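PDB 3GVE: YfkN protein from Bacillus subtilis subsp. subtilis, which belongs to the calcineurin-like phosphoesterase family of metal-binding proteins and holds a manganese and a magnesium ion side by side. Local coordinates for residues A[72-76]-A[77-81]; A[194-197]-A[198-202]; A[222-225]-A[226-230]. All blocks are in the same frame, centred on the assembly; numbering follows the deposited sequence.

From the N terminus, interaction 1 comes first, two successive turns of helix 70-85, where Y74 packs against the C-terminal helix 322-340. Interaction 2 follows in helix 192-205, where one turn meets the next beside strand 160-170. Interaction 3 lies in the loop between strand 210-215 and helix 232-238; its type II beta turn reverses the chain on the way to the metal site. Each joins directly consecutive segments, so the two helical contacts close no loop and only interaction 3 bends one. The three are strictly in series, none nesting or crossing. Interaction 1 stands apart, its centre about 35 Å from those of the other two. Interactions 2 and 3, centres about 17 Å apart, touch where OE2 of E194 packs against CB of S226.

Interaction 1 (A[72-76]-A[77-81]); sequences GEYAV and KYQKD
Y74 and Y78, one turn apart on helix 70-85, hold their rings close to parallel (16° between planes) but displaced, with little stacking overlap. CD1 of Y74 meets CD2 of Y78 at 3.4 Å, and CB of Y78 lies over one face of the Y74 ring, a CH-pi contact of 4.0 Å to the centroid. CG of Y74 is anti to the backbone N (chi1 175°), which puts the ring beside that of Y78, one turn further on. The backbone acceptors are met in turn: O of E73 takes N of K77 at 3.0 Å, O of Y74 takes N of Y78 at 2.9 Å, and O of A75 takes N of Q79 at 2.9 Å. The last bond is the most bent, with 140° at the hydrogen. The phenol OH of Y74 is 2.7 Å from a water, which also accepts from NE2 of Q79 at 3.0 Å, so one water joins the two side chains. OE2 of E73 and NZ of K77 do not meet directly; each bonds OH of Y338 instead, sharing that hydroxyl. Y338 belongs to helix 322-340, whose T331, N334 and T335 also pack on Y74. Around the helix, V76 and K80 lean on F117 of helix 115-123, so helix 70-85 packs against both of these helices.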
loop_
_atom_site.group_PDB
_atom_site.type_symbol
_atom_site.label_atom_id
_atom_site.label_comp_id
_atom_site.label_asym_id
_atom_site.label_seq_id
_atom_site.Cartn_x
_atom_site.Cartn_y
_atom_site.Cartn_z
ATOM N N GLY A 72 -5.623 12.085 4.097
ATOM C CA GLY A 72 -5.818 11.799 5.506
ATOM C C GLY A 72 -4.796 12.517 6.371
ATOM O O GLY A 72 -5.113 12.985 7.450
ATOM N N GLU A 73 -3.560 12.586 5.881
ATOM C CA GLU A 73 -2.477 13.309 6.566
ATOM C C GLU A 73 -2.770 14.803 6.609
ATOM O O GLU A 73 -2.573 15.451 7.608
ATOM C CB GLU A 73 -1.159 13.145 5.814
ATOM C CG GLU A 73 -0.512 11.832 5.931
ATOM C CD GLU A 73 0.669 11.705 4.955
ATOM O OE1 GLU A 73 1.036 10.567 4.669
ATOM O OE2 GLU A 73 1.204 12.733 4.456
ATOM N N TYR A 74 -3.244 15.336 5.496
ATOM C CA TYR A 74 -3.585 16.744 5.435
ATOM C C TYR A 74 -4.605 17.095 6.532
ATOM O O TYR A 74 -4.497 18.100 7.212
ATOM C CB TYR A 74 -4.120 17.124 4.038
ATOM C CG TYR A 74 -4.595 18.558 4.018
ATOM C CD1 TYR A 74 -3.698 19.593 3.827
ATOM C CD2 TYR A 74 -5.919 18.879 4.272
ATOM C CE1 TYR A 74 -4.103 20.891 3.850
ATOM C CE2 TYR A 74 -6.333 20.191 4.301
ATOM C CZ TYR A 74 -5.423 21.187 4.083
ATOM O OH TYR A 74 -5.819 22.504 4.112
ATOM N N ALA A 75 -5.607 16.243 6.715
ATOM C CA ALA A 75 -6.643 16.529 7.679
ATOM C C ALA A 75 -6.125 16.606 9.115
ATOM O O ALA A 75 -6.407 17.537 9.845
ATOM C CB ALA A 75 -7.762 15.547 7.557
ATOM N N VAL A 76 -5.338 15.609 9.485
ATOM C CA VAL A 76 -4.798 15.592 10.828
ATOM C C VAL A 76 -3.778 16.720 11.060
ATOM O O VAL A 76 -3.739 17.287 12.125
ATOM C CB VAL A 76 -4.285 14.175 11.223
ATOM C CG1 VAL A 76 -2.979 13.831 10.542
ATOM C CG2 VAL A 76 -4.168 14.041 12.720
ATOM N N LYS A 77 -2.984 17.055 10.053
ATOM C CA LYS A 77 -1.971 18.092 10.229
ATOM C C LYS A 77 -2.571 19.493 10.219
ATOM O O LYS A 77 -2.234 20.299 11.060
ATOM C CB LYS A 77 -0.880 17.960 9.167
ATOM C CG LYS A 77 -0.013 16.739 9.352
ATOM C CD LYS A 77 1.136 16.743 8.364
ATOM C CE LYS A 77 1.997 15.513 8.497
ATOM N NZ LYS A 77 3.217 15.634 7.639
ATOM N N TYR A 78 -3.444 19.775 9.267
ATOM C CA TYR A 78 -3.979 21.127 9.090
ATOM C C TYR A 78 -5.268 21.442 9.842
ATOM O O TYR A 78 -5.571 22.595 10.058
ATOM C CB TYR A 78 -4.146 21.451 7.601
ATOM C CG TYR A 78 -2.830 21.720 6.907
ATOM C CD1 TYR A 78 -2.410 23.023 6.636
ATOM C CD2 TYR A 78 -1.997 20.677 6.549
ATOM C CE1 TYR A 78 -1.200 23.250 6.008
ATOM C CE2 TYR A 78 -0.804 20.905 5.943
ATOM C CZ TYR A 78 -0.414 22.189 5.668
ATOM O OH TYR A 78 0.786 22.399 5.059
ATOM N N GLN A 79 -6.022 20.417 10.223
ATOM C CA GLN A 79 -7.329 20.614 10.832
ATOM C C GLN A 79 -7.549 19.899 12.165
ATOM O O GLN A 79 -8.663 19.832 12.626
ATOM C CB GLN A 79 -8.416 20.223 9.829
ATOM C CG GLN A 79 -8.218 20.869 8.467
ATOM C CD GLN A 79 -9.387 20.679 7.542
ATOM O OE1 GLN A 79 -10.279 19.888 7.808
ATOM N NE2 GLN A 79 -9.377 21.392 6.434
ATOM N N LYS A 80 -6.492 19.398 12.789
ATOM C CA LYS A 80 -6.630 18.646 14.025
ATOM C C LYS A 80 -7.446 19.375 15.087
ATOM O O LYS A 80 -8.365 18.821 15.650
ATOM C CB LYS A 80 -5.257 18.257 14.598
ATOM C CG LYS A 80 -5.352 17.424 15.879
ATOM C CD LYS A 80 -4.025 16.816 16.292
ATOM C CE LYS A 80 -4.095 16.386 17.729
ATOM N NZ LYS A 80 -4.273 14.927 17.860
ATOM N N ASP A 81 -7.081 20.612 15.378
ATOM C CA ASP A 81 -7.711 21.318 16.482
ATOM C C ASP A 81 -9.201 21.532 16.268
ATOM O O ASP A 81 -9.987 21.258 17.158
ATOM C CB ASP A 81 -6.992 22.642 16.759
ATOM C CG ASP A 81 -5.604 22.434 17.301
ATOM O OD1 ASP A 81 -5.385 21.424 17.986
ATOM O OD2 ASP A 81 -4.734 23.278 17.040
HETATM O O HOH W 1 -7.286 23.572 6.046
#

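Interaction 2 (A[194-197]-A[198-202]); sequences ESAN and ETIPK
T199 folds its hydroxyl back onto the preceding turn, where OG1 donates to the carbonyl O of S195 at 2.9 Å. N of T199 also bonds that oxygen, at 3.0 Å, and the two donors reach it from opposite faces of the carbonyl plane. This double grip depends on the threonine torsion: at chi1 -53° OG1 sits beside its own backbone N. A water donates a hydrogen bond to OG1 of T199 and, in one of the two conformers of S195, also lies 3.0 Å from OG of S195.

The remaining backbone bonds differ in quality. N of I200 meets O of A196 at 2.9 Å and almost straight, 171° at the hydrogen, whereas N of E198 approaches O of E194 at a more bent 145°. A weak bond from N of T199 also reaches O of A196. P201 has no N-H to offer O of N197, and its ring CD stands 3.2 Å from that oxygen; the helix is kinked there.

Apolar contact is slight: CD1 of I200 comes within 4.0 Å of CB of A196, and A196 also touches F170 of strand 160-170. Polar partners beyond the two turns hold E198, whose carboxylate makes a salt bridge with K135 through OE2 and a hydrogen bond with Q190 through OE1.

The arrangement is that of a proline-kinked alpha helix with a threonine side chain bonded to the carbonyl four residues back, in a helix packed against the larger mixed sheet of the calcineurin-like fold.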
loop_
_atom_site.group_PDB
_atom_site.type_symbol
_atom_site.label_atom_id
_atom_site.label_comp_id
_atom_site.label_asym_id
_atom_site.label_seq_id
_atom_site.Cartn_x
_atom_site.Cartn_y
_atom_site.Cartn_z
ATOM N N GLU A 194 -17.072 -12.564 21.606
ATOM C CA GLU A 194 -17.562 -12.316 22.966
ATOM C C GLU A 194 -18.265 -10.969 23.068
ATOM O O GLU A 194 -19.330 -10.891 23.621
ATOM C CB GLU A 194 -16.431 -12.378 23.997
ATOM C CG GLU A 194 -15.898 -13.762 24.257
ATOM C CD GLU A 194 -14.661 -13.757 25.128
ATOM O OE1 GLU A 194 -14.419 -12.758 25.824
ATOM O OE2 GLU A 194 -13.924 -14.757 25.105
ATOM N N SER A 195 -17.800 -9.978 22.379
ATOM C CA SER A 195 -18.490 -8.664 22.308
ATOM C C SER A 195 -19.827 -8.829 21.656
ATOM O O SER A 195 -20.852 -8.216 22.085
ATOM C CB SER A 195 -17.566 -7.598 21.703
ATOM O OG SER A 195 -18.321 -6.532 21.204
ATOM N N ALA A 196 -19.877 -9.592 20.571
ATOM C CA ALA A 196 -21.141 -9.811 19.885
ATOM C C ALA A 196 -22.138 -10.530 20.796
ATOM O O ALA A 196 -23.287 -10.129 20.868
ATOM C CB ALA A 196 -20.920 -10.609 18.591
ATOM N N ASN A 197 -21.683 -11.588 21.477
ATOM C CA ASN A 197 -22.561 -12.355 22.341
ATOM C C ASN A 197 -23.068 -11.547 23.544
ATOM O O ASN A 197 -24.141 -11.782 24.011
ATOM C CB ASN A 197 -21.884 -13.661 22.748
ATOM C CG ASN A 197 -21.952 -14.703 21.656
ATOM O OD1 ASN A 197 -22.821 -14.670 20.821
ATOM N ND2 ASN A 197 -21.033 -15.634 21.688
ATOM N N GLU A 198 -22.290 -10.579 23.992
ATOM C CA GLU A 198 -22.679 -9.710 25.095
ATOM C C GLU A 198 -23.695 -8.675 24.631
ATOM O O GLU A 198 -24.621 -8.327 25.343
ATOM C CB GLU A 198 -21.418 -9.035 25.617
ATOM C CG GLU A 198 -21.557 -8.009 26.739
ATOM C CD GLU A 198 -20.200 -7.398 27.078
ATOM O OE1 GLU A 198 -19.339 -8.105 27.595
ATOM O OE2 GLU A 198 -19.979 -6.230 26.786
ATOM N N THR A 199 -23.514 -8.193 23.409
ATOM C CA THR A 199 -24.266 -7.038 22.926
ATOM C C THR A 199 -25.585 -7.360 22.202
ATOM O O THR A 199 -26.559 -6.671 22.375
ATOM C CB THR A 199 -23.363 -6.111 22.068
ATOM O OG1 THR A 199 -22.190 -5.771 22.809
ATOM C CG2 THR A 199 -24.096 -4.829 21.698
ATOM N N ILE A 200 -25.588 -8.394 21.380
ATOM C CA ILE A 200 -26.762 -8.779 20.618
ATOM C C ILE A 200 -28.048 -8.916 21.472
ATOM O O ILE A 200 -29.068 -8.481 21.068
ATOM C CB ILE A 200 -26.504 -10.053 19.804
ATOM C CG1 ILE A 200 -25.587 -9.743 18.597
ATOM C CG2 ILE A 200 -27.834 -10.683 19.304
ATOM C CD1 ILE A 200 -24.904 -10.957 18.049
ATOM N N PRO A 201 -27.973 -9.553 22.640
ATOM C CA PRO A 201 -29.185 -9.707 23.471
ATOM C C PRO A 201 -29.814 -8.362 23.849
ATOM O O PRO A 201 -31.013 -8.228 23.929
ATOM C CB PRO A 201 -28.652 -10.433 24.708
ATOM C CG PRO A 201 -27.547 -11.247 24.189
ATOM C CD PRO A 201 -26.862 -10.366 23.160
ATOM N N LYS A 202 -28.977 -7.378 24.073
ATOM C CA LYS A 202 -29.465 -6.073 24.416
ATOM C C LYS A 202 -30.159 -5.464 23.224
ATOM O O LYS A 202 -31.157 -4.821 23.369
ATOM C CB LYS A 202 -28.308 -5.203 24.834
ATOM C CG LYS A 202 -27.546 -5.802 25.933
ATOM C CD LYS A 202 -26.878 -4.709 26.644
ATOM C CE LYS A 202 -25.440 -4.681 26.370
ATOM N NZ LYS A 202 -24.796 -5.047 27.635
HETATM O O HOH W 2 -19.276 -5.633 23.859
#

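Interaction 3 (A[222-225]-A[226-230]); sequences QAQS and SGAEN
Q224 lays its side chain along A228, at the mouth of a type II beta turn that runs from S225 to A228 in the loop between strand 210-215 and helix 232-238. Its extended chain beyond CG carries it alongside the returning segment, and CB of Q224 lies 4.0 Å from CB of A228.

S225 opens the turn. Its carbonyl O faces inward, 3.5 Å from N of A228 and 3.6 Å from CB of A228, so the methyl sits between this oxygen and the Q224 side chain. CB of S225 itself is turned off to the flank of the bend, with OG beside the backbone N of its own residue (chi1 -74°). S226 and G227 occupy the two central corners. The positive phi of G227 (93°) is the one expected at the third position of a type II turn, where glycine is favoured. The corner is pinned from outside, with N of G227 bonded to OD1 of D191 and O of G227 to NE2 of Q174.

Beyond the turn the chain heads for the metal centre. OE2 of E229 bonds NE2 of H249, a ligand of the magnesium ion, consistent with a second-shell place for E229 at that site. The two segments thus join an outward-facing bend to the surroundings of the metals. The side chain of N230 lies about 8 Å from the magnesium ion and packs on H249, while its OD1 accepts a hydrogen bond from the backbone N of G218.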
loop_
_atom_site.group_PDB
_atom_site.type_symbol
_atom_site.label_atom_id
_atom_site.label_comp_id
_atom_site.label_asym_id
_atom_site.label_seq_id
_atom_site.Cartn_x
_atom_site.Cartn_y
_atom_site.Cartn_z
ATOM N N GLN A 222 -11.830 -21.859 8.646
ATOM C CA GLN A 222 -12.172 -22.737 9.762
ATOM C C GLN A 222 -12.194 -21.975 11.089
ATOM O O GLN A 222 -11.710 -20.842 11.171
ATOM C CB GLN A 222 -11.164 -23.896 9.834
ATOM C CG GLN A 222 -11.275 -24.882 8.659
ATOM C CD GLN A 222 -10.311 -24.558 7.535
ATOM O OE1 GLN A 222 -9.402 -23.777 7.705
ATOM N NE2 GLN A 222 -10.539 -25.158 6.365
ATOM N N ALA A 223 -12.752 -22.613 12.124
ATOM C CA ALA A 223 -12.895 -21.961 13.419
ATOM C C ALA A 223 -11.571 -21.540 14.017
ATOM O O ALA A 223 -10.530 -22.153 13.815
ATOM C CB ALA A 223 -13.643 -22.875 14.403
ATOM N N GLN A 224 -11.644 -20.448 14.747
ATOM C CA GLN A 224 -10.543 -19.968 15.546
ATOM C C GLN A 224 -11.077 -19.714 16.961
ATOM O O GLN A 224 -12.251 -19.820 17.215
ATOM C CB GLN A 224 -9.969 -18.681 14.948
ATOM C CG GLN A 224 -9.204 -18.858 13.652
ATOM C CD GLN A 224 -8.825 -17.517 13.060
ATOM O OE1 GLN A 224 -9.622 -16.887 12.393
ATOM N NE2 GLN A 224 -7.640 -17.065 13.339
ATOM N N SER A 225 -10.184 -19.375 17.868
ATOM C CA SER A 225 -10.549 -19.099 19.245
ATOM C C SER A 225 -10.532 -17.617 19.546
ATOM O O SER A 225 -10.353 -16.790 18.679
ATOM C CB SER A 225 -9.600 -19.841 20.181
ATOM O OG SER A 225 -9.916 -21.209 20.162
ATOM N N SER A 226 -10.746 -17.269 20.800
ATOM C CA SER A 226 -10.874 -15.859 21.156
ATOM C C SER A 226 -9.601 -15.061 20.861
ATOM O O SER A 226 -8.507 -15.586 20.972
ATOM C CB SER A 226 -11.255 -15.724 22.635
ATOM O OG SER A 226 -10.344 -16.411 23.455
ATOM N N GLY A 227 -9.761 -13.803 20.481
ATOM C CA GLY A 227 -8.638 -12.923 20.223
ATOM C C GLY A 227 -8.199 -12.905 18.771
ATOM O O GLY A 227 -7.262 -12.205 18.411
ATOM N N ALA A 228 -8.863 -13.707 17.939
ATOM C CA ALA A 228 -8.522 -13.794 16.517
ATOM C C ALA A 228 -8.659 -12.453 15.797
ATOM O O ALA A 228 -9.601 -11.709 16.019
ATOM C CB ALA A 228 -9.377 -14.826 15.841
ATOM N N GLU A 229 -7.695 -12.185 14.929
ATOM C CA GLU A 229 -7.675 -10.980 14.115
ATOM C C GLU A 229 -8.776 -10.971 13.055
ATOM O O GLU A 229 -9.394 -9.937 12.817
ATOM C CB GLU A 229 -6.302 -10.860 13.444
ATOM C CG GLU A 229 -6.111 -9.602 12.589
ATOM C CD GLU A 229 -4.697 -9.435 12.047
ATOM O OE1 GLU A 229 -3.782 -10.093 12.567
ATOM O OE2 GLU A 229 -4.506 -8.648 11.116
ATOM N N ASN A 230 -8.983 -12.126 12.421
ATOM C CA ASN A 230 -9.899 -12.287 11.295
ATOM C C ASN A 230 -10.996 -13.284 11.661
ATOM O O ASN A 230 -10.868 -14.465 11.443
ATOM C CB ASN A 230 -9.108 -12.706 10.044
ATOM C CG ASN A 230 -8.242 -11.571 9.520
ATOM O OD1 ASN A 230 -8.740 -10.512 9.187
ATOM N ND2 ASN A 230 -6.937 -11.795 9.456
#